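Local coordinates for CELL WALL surface anchor family protein (Streptococcus pneumoniae, PDB 2X9Y) that probably serves as the repeating backbone pilin RrgB, building the shaft of the pilus on the pneumococcal surface, at residues D275-G280 / D375-F380; I128-E133 / T415-T420; A54-R59 / L96-A101; E40-I45 / T114-Y119; V29-G34 / P259-Y264. The protein carries 1 engineered substitution. All blocks are in the same frame, centred on the assembly; numbering follows the deposited sequence.

In the fold
From the N terminus, contact 5 opens first at 29-34. Contact 4 opens next at 40-45 and is closed by 114-119; within its span the 54-59 strand meets 96-101, so contact 3 sits inside contact 4 and the two touch face to face, joining two sheets of the same Cna-B-like region. Contact 2 opens at 128-133, before 259-264 returns to close contact 5. These two therefore cross, and they touch along 259-264 at the middle of the molecule, where they join the N-terminal half to the C-terminal part. Contact 1, 275-280 with 375-380, forms and closes within the span of contact 2, which 415-420 completes last.

Contact 1 (D275-G280 / D375-F380); sequences DNRLAG and DAQGRF
Arg277 lays its side chain along the carbonyl of Gln377, and the tight half of the contact is here. CD of Arg277 packs 3.1 Å from Gln377 O. The chain is stretched out from CG to NE, and its far end returns NH1 to the same oxygen at 3.0 Å, with an N-H...O angle of 158° and the acceptor at the guanidinium edge. The same guanidinium also bonds Glu425 O and Tyr426 O, so it fastens a second loop here. Further along, the backbones lie close enough for CA-H...O contacts: Gly378 CA to Leu278 O at 3.4 Å and Ala279 CA to Asp375 O at 3.2 Å. Ala279 CB rests on Ala376 CA at 3.7 Å.

The looser side lies between Arg277 O and Ala376 O, 4.2 Å apart, where one water donates to both. The Gln377 amide stands alongside Arg277 without bonding it, and its OE1 takes Arg379 NH2 instead. What presents the Gln377 carbonyl is a type I beta turn, Asp375 to Gly378. Asp375 OD1 accepts the backbone N of Gln377 and of Arg379 from opposite faces of the carboxylate, the first of these bonds making an Asx turn.

Contact 2 (I128-E133 / T415-T420); sequences IVEVPE and TSYSAT
Glu130 sends its carboxylate into the 415-420 loop, and Ser418 OG donates to its OE1 at 2.7 Å; OE1 accepts with its syn lone pair, on the side of the other oxygen. The second oxygen, OE2, takes the backbone N of Tyr417 at 3.2 Å; this bond is less straight (138°) and arrives nearly along the C-O axis. A water near OE2, at 3.0 Å, donates to it and also lies within bonding range of Ser416 OG, whose main partner is Gly265 O. The Glu130 chain is extended beyond CG, which carries the carboxylate across a gap that the backbones do not close: the CA atoms of Glu130 and Thr415 are 7.3 Å apart.

The far side is itself a tight turn, Thr415 O accepting from the N of both Ser418 and Ala419, while Glu130 rides a type II turn from Ile128 to Val131. Beside the polar grip, Val129 CG1 lies over one face of the Tyr417 ring, 4.0 Å from its centroid, a CH-pi contact. With CG anti to the backbone N (chi1 -175°), Tyr417 turns that ring toward Val129. Its OH reaches Glu381, and Lys267 makes a cation-pi contact with the ring. Across the contact the carboxylate is thus held by a hydroxyl and a backbone N-H, neutral donors consistent with an ionised Glu130 and with an interface fixed by directed bonds.

Contact 3 (A54-R59 / L96-A101); sequences ANWSDR and LKLTDA
Leu96 N donates to Trp56 O at 2.8 Å, almost straight at 177°, and Trp56 N answers to Leu96 O at 2.9 Å. These two bonds make Trp56 and Leu96 an antiparallel hydrogen-bonded pair in a mixed sheet of the Cna-B-like region, where strands 53-60 and 93-98 run side by side with axes 4.8 Å apart. A third bond, Leu98 N to Ala54 O at 3.1 Å, prolongs the ladder, and between them Asn55 and Lys97 form a non-hydrogen-bonded pair with the extended Lys97 chain slanting over Asn55.

On the face of Trp56 and Leu96 the contact is apolar. The indole turns its edge to Leu98 CD1, 3.6 Å from CZ3, while Leu96 CD2, alongside, meets CE3 at 3.6 Å from out of the ring plane. CG of Trp56 stands beside its backbone N (chi1 -64°), and the ring reaches over to strand 113-123, packing on Val115 and Ile117, while NE1 bonds Thr43 OG1. Leu98 CD2 closes on Ala54 CB and, with it, backs onto Leu103 of the following helix. At the end of the ladder one water ties the strands, accepting from Ala54 N and donating to Leu98 O, each at 2.9 Å.

Contact 4 (E40-I45 / T114-Y119); sequences EIVTKI and TVKITY
Two neighbouring strands of a five-stranded antiparallel sheet meet here: 40-45 and 114-119, one on each side of a continuous ladder, with axes 4.6 Å apart and directions 169° apart. Strand 7-12 flanks the first and strand 64-75 the second. Ile41 pairs with Ile117 and Thr43 with Val115 as hydrogen-bonded pairs. Ile41 N to Ile117 O, at 2.7 Å, is the shortest of the four backbone bonds, and CA-H...O contacts such as Lys116 CA to Ile41 O fill the intervals.

The side chains divide by face. On the face of Glu40, Val42 and Lys44 the charged ends are tied back. Lys44 bends at chi2 (-74°), which brings NZ alongside Thr114 to bond its OG1 at 2.7 Å. Lys116 bends at chi3 (88°) and swings NZ toward Glu40 OE2, a long salt bridge of 3.6 Å; Glu40 OE1 meanwhile accepts from Ala16 N.

The other face, of Ile41, Thr43, Val115 and Ile117, is buried. Ile41 CD1 abuts the edge of the Tyr119 ring, 3.6 Å from CE1, and that ring's OH bonds Asp58. Ile45 CD1 packs on Val115 CG2 at 4.0 Å, both against Val106 of helix 100-106. One water is lodged here, donating to Val115 O at 2.8 Å and more weakly to Ile41 O; it lies 2.6 Å from Thr43 OG1, a hydroxyl also engaged by the facing sheet. With that sheet, which carries strand 53-60, laid against this side, the packing is that of a beta sandwich, as expected of a Cna-B-like domain.

Contact 5 (V29-G34 / P259-Y264); sequences VNHQVG and PKVVTY
The Asn30 amide lies flat over one face of the Tyr264 ring, the two planes 19° apart, with Asn30 CG 3.3 Å from Tyr264 CE2. Further along the ring, Asn30 CB sits 3.7 Å from Tyr264 CZ. CG of Asn30 stands anti to the backbone N (chi1 177°), and this torsion turns the amide onto the ring. The other flat group, the imidazole of His31, meets Val261 at a slant: CD2 comes to 4.0 Å from Val261 CG1, and ND1 bonds Asp35.

The backbones form a short parallel pairing. Val29 grips the opposite strand on both sides of Val261: its N donates to Lys260 O at 2.7 Å, and its O accepts from Val262 N at 2.9 Å, the latter bond bent to 137°. Two residues on, His31 N donates to Val262 O at 2.7 Å. That same oxygen takes a CA-H...O contact from Asn30 CA at 3.1 Å, so it meets two neighbouring residues, one through a true hydrogen bond. The pairing is brief, two bridges long, and the two pieces then diverge.

The short strand 29-30 thus lies on one edge of 260-271, while Glu133 of strand 133-142 bonds Val261 from the other. Phe12 of strand 7-12 packs on Val29 and Val261, Leu123 of strand 113-123 receives His31 and Thr263, and Tyr264 bonds by its backbone to Gly384 of strand 379-385.

Contact 1 (D275-G280 / D375-F380)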
# COMPACT_ATOMS: atom_id res chain seq x y z
N ASP A 275 23.09 -11.06 -26.88
CA ASP A 275 21.93 -11.17 -26.00
C ASP A 275 22.06 -12.17 -24.85
O ASP A 275 21.09 -12.43 -24.13
CB ASP A 275 20.70 -11.53 -26.83
N ASN A 276 23.25 -12.74 -24.67
CA ASN A 276 23.51 -13.59 -23.52
C ASN A 276 23.32 -12.77 -22.25
O ASN A 276 23.65 -11.58 -22.23
CB ASN A 276 24.90 -14.21 -23.58
CG ASN A 276 25.02 -15.30 -24.63
OD1 ASN A 276 24.02 -15.90 -25.03
ND2 ASN A 276 26.24 -15.56 -25.09
N ARG A 277 22.82 -13.40 -21.20
CA ARG A 277 22.54 -12.70 -19.95
C ARG A 277 23.72 -12.79 -18.98
O ARG A 277 24.29 -13.86 -18.78
CB ARG A 277 21.25 -13.23 -19.32
CG ARG A 277 20.01 -12.93 -20.16
CD ARG A 277 18.83 -13.81 -19.78
NE ARG A 277 17.65 -13.48 -20.58
CZ ARG A 277 16.59 -12.82 -20.13
NH1 ARG A 277 16.53 -12.44 -18.86
NH2 ARG A 277 15.58 -12.56 -20.94
N LEU A 278 24.07 -11.66 -18.37
CA LEU A 278 25.29 -11.56 -17.58
C LEU A 278 25.05 -11.30 -16.09
O LEU A 278 24.30 -10.41 -15.72
CB LEU A 278 26.20 -10.47 -18.16
CG LEU A 278 26.49 -10.54 -19.66
CD1 LEU A 278 27.31 -9.33 -20.10
CD2 LEU A 278 27.20 -11.83 -20.02
N ALA A 279 25.73 -12.09 -15.26
CA ALA A 279 25.62 -11.97 -13.81
C ALA A 279 26.71 -11.08 -13.21
O ALA A 279 27.83 -11.03 -13.71
CB ALA A 279 25.69 -13.36 -13.17
N GLY A 280 26.37 -10.39 -12.12
CA GLY A 280 27.37 -9.72 -11.32
C GLY A 280 27.67 -8.28 -11.68
O GLY A 280 28.58 -7.67 -11.10
N ASP A 375 21.53 -10.80 -11.61
CA ASP A 375 21.68 -12.22 -11.32
C ASP A 375 22.08 -13.02 -12.56
O ASP A 375 22.42 -12.44 -13.59
CB ASP A 375 20.41 -12.79 -10.69
CG ASP A 375 19.18 -12.63 -11.57
OD1 ASP A 375 19.33 -12.57 -12.81
OD2 ASP A 375 18.07 -12.55 -11.01
N ALA A 376 22.04 -14.34 -12.47
CA ALA A 376 22.47 -15.20 -13.57
C ALA A 376 21.54 -15.14 -14.79
O ALA A 376 21.86 -15.69 -15.85
CB ALA A 376 22.65 -16.64 -13.10
N GLN A 377 20.40 -14.47 -14.65
CA GLN A 377 19.52 -14.23 -15.77
C GLN A 377 19.64 -12.78 -16.23
O GLN A 377 18.85 -12.29 -17.03
CB GLN A 377 18.07 -14.55 -15.41
CG GLN A 377 17.75 -16.03 -15.35
CD GLN A 377 16.27 -16.31 -15.57
OE1 GLN A 377 15.63 -17.01 -14.79
NE2 GLN A 377 15.71 -15.75 -16.64
N GLY A 378 20.64 -12.10 -15.68
CA GLY A 378 20.92 -10.72 -16.05
C GLY A 378 19.93 -9.72 -15.50
O GLY A 378 19.99 -8.54 -15.84
N ARG A 379 19.01 -10.18 -14.65
CA ARG A 379 17.94 -9.32 -14.17
C ARG A 379 18.33 -8.47 -12.96
O ARG A 379 19.00 -8.93 -12.04
CB ARG A 379 16.69 -10.13 -13.79
CG ARG A 379 16.52 -11.45 -14.51
CD ARG A 379 15.18 -12.05 -14.13
NE ARG A 379 15.29 -13.45 -13.74
CZ ARG A 379 15.22 -13.88 -12.48
NH1 ARG A 379 15.03 -13.01 -11.50
NH2 ARG A 379 15.33 -15.17 -12.20
N PHE A 380 17.88 -7.22 -12.99
CA PHE A 380 17.92 -6.36 -11.82
C PHE A 380 16.87 -5.28 -12.00
O PHE A 380 16.51 -4.94 -13.12
CB PHE A 380 19.31 -5.76 -11.60
CG PHE A 380 19.81 -4.93 -12.75
CD1 PHE A 380 20.48 -5.52 -13.80
CD2 PHE A 380 19.62 -3.56 -12.76
CE1 PHE A 380 20.94 -4.76 -14.86
CE2 PHE A 380 20.08 -2.79 -13.81
CZ PHE A 380 20.74 -3.39 -14.87
O HOH W 1 24.37 -15.81 -16.86

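Contact 2 (I128-E133 / T415-T420)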
# COMPACT_ATOMS: atom_id res chain seq x y z
N ILE A 128 3.60 -2.53 -3.31
CA ILE A 128 4.07 -3.23 -4.49
C ILE A 128 3.95 -2.29 -5.68
O ILE A 128 2.93 -1.62 -5.85
CB ILE A 128 3.24 -4.50 -4.77
CG1 ILE A 128 3.31 -5.46 -3.58
CG2 ILE A 128 3.72 -5.19 -6.03
CD1 ILE A 128 4.73 -5.86 -3.20
N VAL A 129 5.00 -2.22 -6.49
CA VAL A 129 5.03 -1.31 -7.63
C VAL A 129 3.77 -1.42 -8.49
O VAL A 129 3.34 -2.51 -8.83
CB VAL A 129 6.26 -1.54 -8.51
CG1 VAL A 129 6.16 -0.75 -9.80
CG2 VAL A 129 7.50 -1.15 -7.75
N GLU A 130 3.20 -0.27 -8.83
CA GLU A 130 2.02 -0.19 -9.70
C GLU A 130 0.76 -0.79 -9.09
O GLU A 130 -0.28 -0.87 -9.74
CB GLU A 130 2.30 -0.83 -11.06
CG GLU A 130 3.09 0.05 -12.02
CD GLU A 130 3.22 -0.57 -13.40
OE1 GLU A 130 2.29 -1.30 -13.81
OE2 GLU A 130 4.24 -0.32 -14.08
N VAL A 131 0.84 -1.23 -7.83
CA VAL A 131 -0.34 -1.68 -7.10
C VAL A 131 -0.74 -0.63 -6.08
O VAL A 131 0.01 -0.35 -5.15
CB VAL A 131 -0.09 -3.02 -6.39
CG1 VAL A 131 -1.23 -3.34 -5.45
CG2 VAL A 131 0.10 -4.14 -7.40
N PRO A 132 -1.92 -0.03 -6.26
CA PRO A 132 -2.33 1.10 -5.41
C PRO A 132 -2.49 0.69 -3.95
O PRO A 132 -2.84 -0.45 -3.65
CB PRO A 132 -3.69 1.51 -6.00
CG PRO A 132 -3.76 0.86 -7.34
CD PRO A 132 -2.97 -0.40 -7.23
N GLU A 133 -2.21 1.63 -3.05
CA GLU A 133 -2.50 1.47 -1.63
C GLU A 133 -3.58 2.47 -1.30
O GLU A 133 -3.72 3.48 -1.98
CB GLU A 133 -1.24 1.73 -0.80
CG GLU A 133 -0.13 0.73 -1.04
CD GLU A 133 -0.45 -0.65 -0.51
OE1 GLU A 133 -1.05 -0.74 0.58
OE2 GLU A 133 -0.12 -1.65 -1.17
N THR A 415 3.52 2.75 -16.19
CA THR A 415 3.52 1.37 -16.67
C THR A 415 4.93 0.87 -17.00
O THR A 415 5.10 -0.24 -17.50
CB THR A 415 2.63 1.21 -17.92
OG1 THR A 415 3.12 2.05 -18.97
CG2 THR A 415 1.18 1.58 -17.60
N SER A 416 5.93 1.69 -16.71
CA SER A 416 7.31 1.35 -17.07
C SER A 416 7.76 0.02 -16.49
O SER A 416 8.68 -0.61 -17.00
CB SER A 416 8.26 2.46 -16.61
OG SER A 416 8.41 2.43 -15.20
N TYR A 417 7.10 -0.42 -15.42
CA TYR A 417 7.49 -1.64 -14.73
C TYR A 417 6.83 -2.88 -15.31
O TYR A 417 7.33 -3.99 -15.15
CB TYR A 417 7.16 -1.52 -13.24
CG TYR A 417 7.63 -2.68 -12.38
CD1 TYR A 417 8.91 -2.69 -11.83
CD2 TYR A 417 6.80 -3.76 -12.12
CE1 TYR A 417 9.34 -3.74 -11.04
CE2 TYR A 417 7.22 -4.82 -11.33
CZ TYR A 417 8.49 -4.80 -10.79
OH TYR A 417 8.91 -5.86 -10.01
N SER A 418 5.71 -2.69 -16.01
CA SER A 418 4.91 -3.83 -16.47
C SER A 418 4.68 -3.87 -17.98
O SER A 418 4.35 -4.92 -18.53
CB SER A 418 3.55 -3.84 -15.76
OG SER A 418 2.81 -2.68 -16.09
N ALA A 419 4.85 -2.74 -18.65
CA ALA A 419 4.53 -2.63 -20.07
C ALA A 419 5.44 -3.48 -20.95
O ALA A 419 6.64 -3.58 -20.70
CB ALA A 419 4.56 -1.18 -20.52
N THR A 420 4.86 -4.08 -21.98
CA THR A 420 5.65 -4.82 -22.96
C THR A 420 6.19 -3.84 -24.00
O THR A 420 5.81 -2.67 -24.02
CB THR A 420 4.82 -5.89 -23.67
OG1 THR A 420 3.82 -5.27 -24.48
CG2 THR A 420 4.14 -6.79 -22.65
O HOH W 2 6.21 1.73 -13.14

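Contact 3 (A54-R59 / L96-A101)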
# COMPACT_ATOMS: atom_id res chain seq x y z
N ALA A 54 -21.26 9.80 17.09
CA ALA A 54 -20.59 10.31 15.90
C ALA A 54 -19.18 9.75 15.87
O ALA A 54 -18.30 10.25 16.57
CB ALA A 54 -20.57 11.83 15.89
N ASN A 55 -18.98 8.70 15.08
CA ASN A 55 -17.71 8.00 15.03
C ASN A 55 -17.10 7.96 13.63
O ASN A 55 -17.77 7.61 12.67
CB ASN A 55 -17.87 6.57 15.54
CG ASN A 55 -18.28 6.52 17.00
OD1 ASN A 55 -18.28 7.54 17.68
ND2 ASN A 55 -18.63 5.33 17.48
N TRP A 56 -15.83 8.33 13.54
CA TRP A 56 -15.07 8.17 12.31
C TRP A 56 -14.08 7.04 12.52
O TRP A 56 -13.43 6.95 13.56
CB TRP A 56 -14.30 9.43 11.97
CG TRP A 56 -15.14 10.62 11.66
CD1 TRP A 56 -15.47 11.09 10.42
CD2 TRP A 56 -15.73 11.51 12.60
NE1 TRP A 56 -16.24 12.22 10.54
CE2 TRP A 56 -16.41 12.50 11.86
CE3 TRP A 56 -15.76 11.58 14.00
CZ2 TRP A 56 -17.11 13.54 12.47
CZ3 TRP A 56 -16.46 12.60 14.60
CH2 TRP A 56 -17.13 13.57 13.84
N SER A 57 -13.97 6.18 11.52
CA SER A 57 -13.09 5.03 11.61
C SER A 57 -12.33 4.96 10.30
O SER A 57 -12.90 5.17 9.24
CB SER A 57 -13.93 3.77 11.80
OG SER A 57 -13.29 2.86 12.66
N ASP A 58 -11.03 4.68 10.37
CA ASP A 58 -10.24 4.54 9.16
C ASP A 58 -9.28 3.36 9.25
O ASP A 58 -8.57 3.20 10.24
CB ASP A 58 -9.48 5.82 8.84
CG ASP A 58 -8.92 5.83 7.42
OD1 ASP A 58 -8.85 4.76 6.79
OD2 ASP A 58 -8.56 6.91 6.94
N ARG A 59 -9.27 2.55 8.20
CA ARG A 59 -8.34 1.43 8.10
C ARG A 59 -7.61 1.47 6.76
O ARG A 59 -8.23 1.71 5.71
CB ARG A 59 -9.08 0.11 8.28
CG ARG A 59 -9.54 -0.16 9.71
CD ARG A 59 -8.35 -0.23 10.66
NE ARG A 59 -8.78 -0.50 12.03
CZ ARG A 59 -9.36 0.40 12.81
NH1 ARG A 59 -9.59 1.63 12.36
NH2 ARG A 59 -9.71 0.08 14.05
N LEU A 96 -12.00 7.56 15.87
CA LEU A 96 -12.21 8.82 16.57
C LEU A 96 -13.68 8.93 16.95
O LEU A 96 -14.56 9.01 16.09
CB LEU A 96 -11.77 10.00 15.71
CG LEU A 96 -11.73 11.38 16.37
CD1 LEU A 96 -10.75 12.29 15.66
CD2 LEU A 96 -13.11 12.00 16.43
N LYS A 97 -13.96 8.92 18.25
CA LYS A 97 -15.34 8.91 18.73
C LYS A 97 -15.65 10.13 19.58
O LYS A 97 -14.99 10.37 20.59
CB LYS A 97 -15.61 7.63 19.53
CG LYS A 97 -15.27 6.35 18.77
CD LYS A 97 -15.47 5.12 19.63
CE LYS A 97 -15.11 3.86 18.85
NZ LYS A 97 -15.29 2.61 19.65
N LEU A 98 -16.65 10.89 19.16
CA LEU A 98 -17.08 12.02 19.97
C LEU A 98 -17.60 11.53 21.30
O LEU A 98 -18.23 10.49 21.39
CB LEU A 98 -18.15 12.84 19.25
CG LEU A 98 -17.65 14.13 18.61
CD1 LEU A 98 -16.28 13.90 17.98
CD2 LEU A 98 -18.64 14.67 17.59
N THR A 99 -17.29 12.29 22.35
CA THR A 99 -17.82 12.04 23.68
C THR A 99 -19.05 12.91 23.85
O THR A 99 -19.48 13.57 22.90
CB THR A 99 -16.80 12.45 24.75
OG1 THR A 99 -16.59 13.87 24.67
CG2 THR A 99 -15.47 11.74 24.52
N ASP A 100 -19.63 12.92 25.05
CA ASP A 100 -20.78 13.78 25.31
C ASP A 100 -20.38 15.25 25.21
O ASP A 100 -21.18 16.09 24.78
CB ASP A 100 -21.37 13.49 26.69
CG ASP A 100 -22.08 12.15 26.74
OD1 ASP A 100 -22.40 11.60 25.66
OD2 ASP A 100 -22.33 11.66 27.86
N ALA A 101 -19.15 15.56 25.60
CA ALA A 101 -18.64 16.92 25.50
C ALA A 101 -18.48 17.30 24.03
O ALA A 101 -18.82 18.42 23.62
CB ALA A 101 -17.32 17.05 26.23
O HOH W 3 -19.74 9.04 19.44

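Contact 4 (E40-I45 / T114-Y119)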
# COMPACT_ATOMS: atom_id res chain seq x y z
N GLU A 40 -7.20 14.17 4.83
CA GLU A 40 -8.13 15.16 5.34
C GLU A 40 -9.53 14.60 5.19
O GLU A 40 -9.92 14.17 4.10
CB GLU A 40 -7.98 16.44 4.53
CG GLU A 40 -8.88 17.58 4.93
CD GLU A 40 -8.69 18.79 4.03
OE1 GLU A 40 -9.02 18.69 2.82
OE2 GLU A 40 -8.21 19.84 4.51
N ILE A 41 -10.27 14.59 6.29
CA ILE A 41 -11.67 14.18 6.25
C ILE A 41 -12.56 15.36 6.62
O ILE A 41 -12.41 15.95 7.69
CB ILE A 41 -11.96 13.05 7.24
CG1 ILE A 41 -11.02 11.87 6.99
CG2 ILE A 41 -13.42 12.62 7.13
CD1 ILE A 41 -11.01 10.87 8.13
N VAL A 42 -13.48 15.71 5.73
CA VAL A 42 -14.43 16.79 6.00
C VAL A 42 -15.85 16.25 6.15
O VAL A 42 -16.37 15.57 5.26
CB VAL A 42 -14.40 17.86 4.90
CG1 VAL A 42 -15.39 18.97 5.23
CG2 VAL A 42 -13.00 18.41 4.74
N THR A 43 -16.48 16.57 7.27
CA THR A 43 -17.84 16.14 7.55
C THR A 43 -18.74 17.35 7.81
O THR A 43 -18.36 18.25 8.55
CB THR A 43 -17.90 15.22 8.78
OG1 THR A 43 -16.95 14.16 8.64
CG2 THR A 43 -19.30 14.62 8.94
N LYS A 44 -19.91 17.36 7.19
CA LYS A 44 -20.90 18.40 7.44
C LYS A 44 -22.05 17.83 8.27
O LYS A 44 -22.74 16.91 7.84
CB LYS A 44 -21.46 18.95 6.12
CG LYS A 44 -20.43 19.63 5.22
CD LYS A 44 -20.02 20.99 5.75
CE LYS A 44 -19.29 21.78 4.67
NZ LYS A 44 -18.65 23.02 5.19
N ILE A 45 -22.24 18.36 9.47
CA ILE A 45 -23.34 17.94 10.33
C ILE A 45 -24.48 18.95 10.27
O ILE A 45 -24.25 20.16 10.42
CB ILE A 45 -22.87 17.75 11.78
CG1 ILE A 45 -21.94 16.54 11.86
CG2 ILE A 45 -24.06 17.58 12.71
CD1 ILE A 45 -21.23 16.41 13.18
N THR A 114 -19.09 22.13 10.49
CA THR A 114 -18.05 21.47 9.72
C THR A 114 -17.03 20.84 10.65
O THR A 114 -16.45 21.51 11.51
CB THR A 114 -17.34 22.45 8.78
OG1 THR A 114 -18.30 23.06 7.91
CG2 THR A 114 -16.30 21.71 7.95
N VAL A 115 -16.81 19.54 10.49
CA VAL A 115 -15.81 18.83 11.26
C VAL A 115 -14.67 18.43 10.35
O VAL A 115 -14.87 17.76 9.34
CB VAL A 115 -16.40 17.57 11.91
CG1 VAL A 115 -15.34 16.84 12.72
CG2 VAL A 115 -17.60 17.93 12.78
N LYS A 116 -13.46 18.86 10.68
CA LYS A 116 -12.29 18.49 9.90
C LYS A 116 -11.32 17.64 10.70
O LYS A 116 -10.92 18.00 11.81
CB LYS A 116 -11.58 19.72 9.34
CG LYS A 116 -10.72 19.39 8.13
CD LYS A 116 -9.90 20.58 7.64
CE LYS A 116 -8.56 20.66 8.35
NZ LYS A 116 -7.61 21.56 7.64
N ILE A 117 -10.97 16.49 10.14
CA ILE A 117 -10.01 15.59 10.75
C ILE A 117 -8.87 15.40 9.77
O ILE A 117 -9.09 15.00 8.63
CB ILE A 117 -10.65 14.22 11.03
CG1 ILE A 117 -11.95 14.40 11.82
CG2 ILE A 117 -9.68 13.31 11.76
CD1 ILE A 117 -12.80 13.13 11.91
N THR A 118 -7.65 15.72 10.21
CA THR A 118 -6.47 15.50 9.40
C THR A 118 -5.50 14.56 10.10
O THR A 118 -5.57 14.37 11.31
CB THR A 118 -5.74 16.81 9.05
OG1 THR A 118 -5.21 17.40 10.24
CG2 THR A 118 -6.68 17.78 8.37
N TYR A 119 -4.59 13.99 9.32
CA TYR A 119 -3.59 13.05 9.82
C TYR A 119 -2.77 12.60 8.62
O TYR A 119 -2.97 13.08 7.51
CB TYR A 119 -4.25 11.85 10.47
CG TYR A 119 -5.23 11.15 9.57
CD1 TYR A 119 -6.54 11.59 9.48
CD2 TYR A 119 -4.85 10.06 8.81
CE1 TYR A 119 -7.44 10.96 8.66
CE2 TYR A 119 -5.74 9.42 7.98
CZ TYR A 119 -7.04 9.88 7.91
OH TYR A 119 -7.96 9.26 7.10
O HOH W 4 -14.53 15.01 9.17

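Contact 5 (V29-G34 / P259-Y264)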
# COMPACT_ATOMS: atom_id res chain seq x y z
N VAL A 29 -2.35 8.44 -7.12
CA VAL A 29 -1.34 9.49 -7.19
C VAL A 29 0.02 8.91 -6.86
O VAL A 29 0.18 8.20 -5.86
CB VAL A 29 -1.65 10.65 -6.23
CG1 VAL A 29 -0.57 11.71 -6.33
CG2 VAL A 29 -3.01 11.24 -6.52
N ASN A 30 1.00 9.21 -7.71
CA ASN A 30 2.35 8.67 -7.59
C ASN A 30 3.12 9.27 -6.42
O ASN A 30 3.16 10.49 -6.27
CB ASN A 30 3.11 8.91 -8.89
CG ASN A 30 4.55 8.44 -8.84
OD1 ASN A 30 4.88 7.45 -8.19
ND2 ASN A 30 5.42 9.16 -9.53
N HIS A 31 3.70 8.41 -5.59
CA HIS A 31 4.56 8.83 -4.48
C HIS A 31 5.75 7.88 -4.46
O HIS A 31 5.64 6.75 -4.93
CB HIS A 31 3.83 8.70 -3.14
CG HIS A 31 2.91 9.84 -2.84
ND1 HIS A 31 3.35 11.01 -2.26
CD2 HIS A 31 1.58 9.99 -3.02
CE1 HIS A 31 2.33 11.83 -2.10
NE2 HIS A 31 1.24 11.23 -2.56
N GLN A 32 6.88 8.33 -3.92
CA GLN A 32 8.02 7.43 -3.76
C GLN A 32 8.00 6.85 -2.35
O GLN A 32 7.50 7.49 -1.42
CB GLN A 32 9.34 8.14 -4.05
CG GLN A 32 9.86 9.04 -2.95
CD GLN A 32 11.31 9.46 -3.18
OE1 GLN A 32 11.80 9.48 -4.32
NE2 GLN A 32 12.01 9.79 -2.10
N VAL A 33 8.53 5.64 -2.20
CA VAL A 33 8.50 4.98 -0.90
C VAL A 33 9.06 5.90 0.17
O VAL A 33 10.06 6.59 -0.05
CB VAL A 33 9.27 3.65 -0.91
CG1 VAL A 33 9.29 3.04 0.49
CG2 VAL A 33 8.64 2.69 -1.89
N GLY A 34 8.40 5.94 1.32
CA GLY A 34 8.83 6.79 2.41
C GLY A 34 8.10 8.12 2.45
O GLY A 34 8.17 8.84 3.44
N PRO A 259 -8.91 8.40 -1.83
CA PRO A 259 -7.86 8.57 -2.84
C PRO A 259 -6.98 7.32 -2.89
O PRO A 259 -7.02 6.49 -1.99
CB PRO A 259 -7.03 9.75 -2.31
CG PRO A 259 -7.73 10.23 -1.07
CD PRO A 259 -8.58 9.12 -0.59
N LYS A 260 -6.18 7.20 -3.95
CA LYS A 260 -5.24 6.10 -4.06
C LYS A 260 -3.81 6.63 -4.25
O LYS A 260 -3.61 7.67 -4.88
CB LYS A 260 -5.64 5.18 -5.21
CG LYS A 260 -7.09 4.68 -5.13
CD LYS A 260 -7.26 3.61 -4.06
CE LYS A 260 -8.69 3.10 -3.98
NZ LYS A 260 -9.60 4.03 -3.25
N VAL A 261 -2.84 5.92 -3.69
CA VAL A 261 -1.43 6.27 -3.88
C VAL A 261 -0.69 5.10 -4.50
O VAL A 261 -1.13 3.95 -4.39
CB VAL A 261 -0.75 6.65 -2.55
CG1 VAL A 261 -1.51 7.79 -1.88
CG2 VAL A 261 -0.67 5.44 -1.63
N VAL A 262 0.44 5.38 -5.15
CA VAL A 262 1.18 4.34 -5.86
C VAL A 262 2.63 4.71 -6.16
O VAL A 262 2.95 5.89 -6.36
CB VAL A 262 0.47 4.00 -7.19
CG1 VAL A 262 0.60 5.16 -8.17
CG2 VAL A 262 1.02 2.71 -7.78
N THR A 263 3.51 3.71 -6.17
CA THR A 263 4.91 3.90 -6.54
C THR A 263 5.20 3.20 -7.85
O THR A 263 4.58 2.19 -8.17
CB THR A 263 5.88 3.32 -5.51
OG1 THR A 263 5.63 1.92 -5.35
CG2 THR A 263 5.73 3.99 -4.18
N TYR A 264 6.17 3.72 -8.59
CA TYR A 264 6.56 3.13 -9.87
C TYR A 264 7.90 2.42 -9.77
O TYR A 264 8.52 2.39 -8.70
CB TYR A 264 6.58 4.21 -10.95
CG TYR A 264 5.26 4.91 -11.12
CD1 TYR A 264 4.06 4.24 -10.87
CD2 TYR A 264 5.19 6.23 -11.54
CE1 TYR A 264 2.84 4.87 -11.02
CE2 TYR A 264 3.97 6.87 -11.70
CZ TYR A 264 2.80 6.18 -11.44
OH TYR A 264 1.59 6.81 -11.59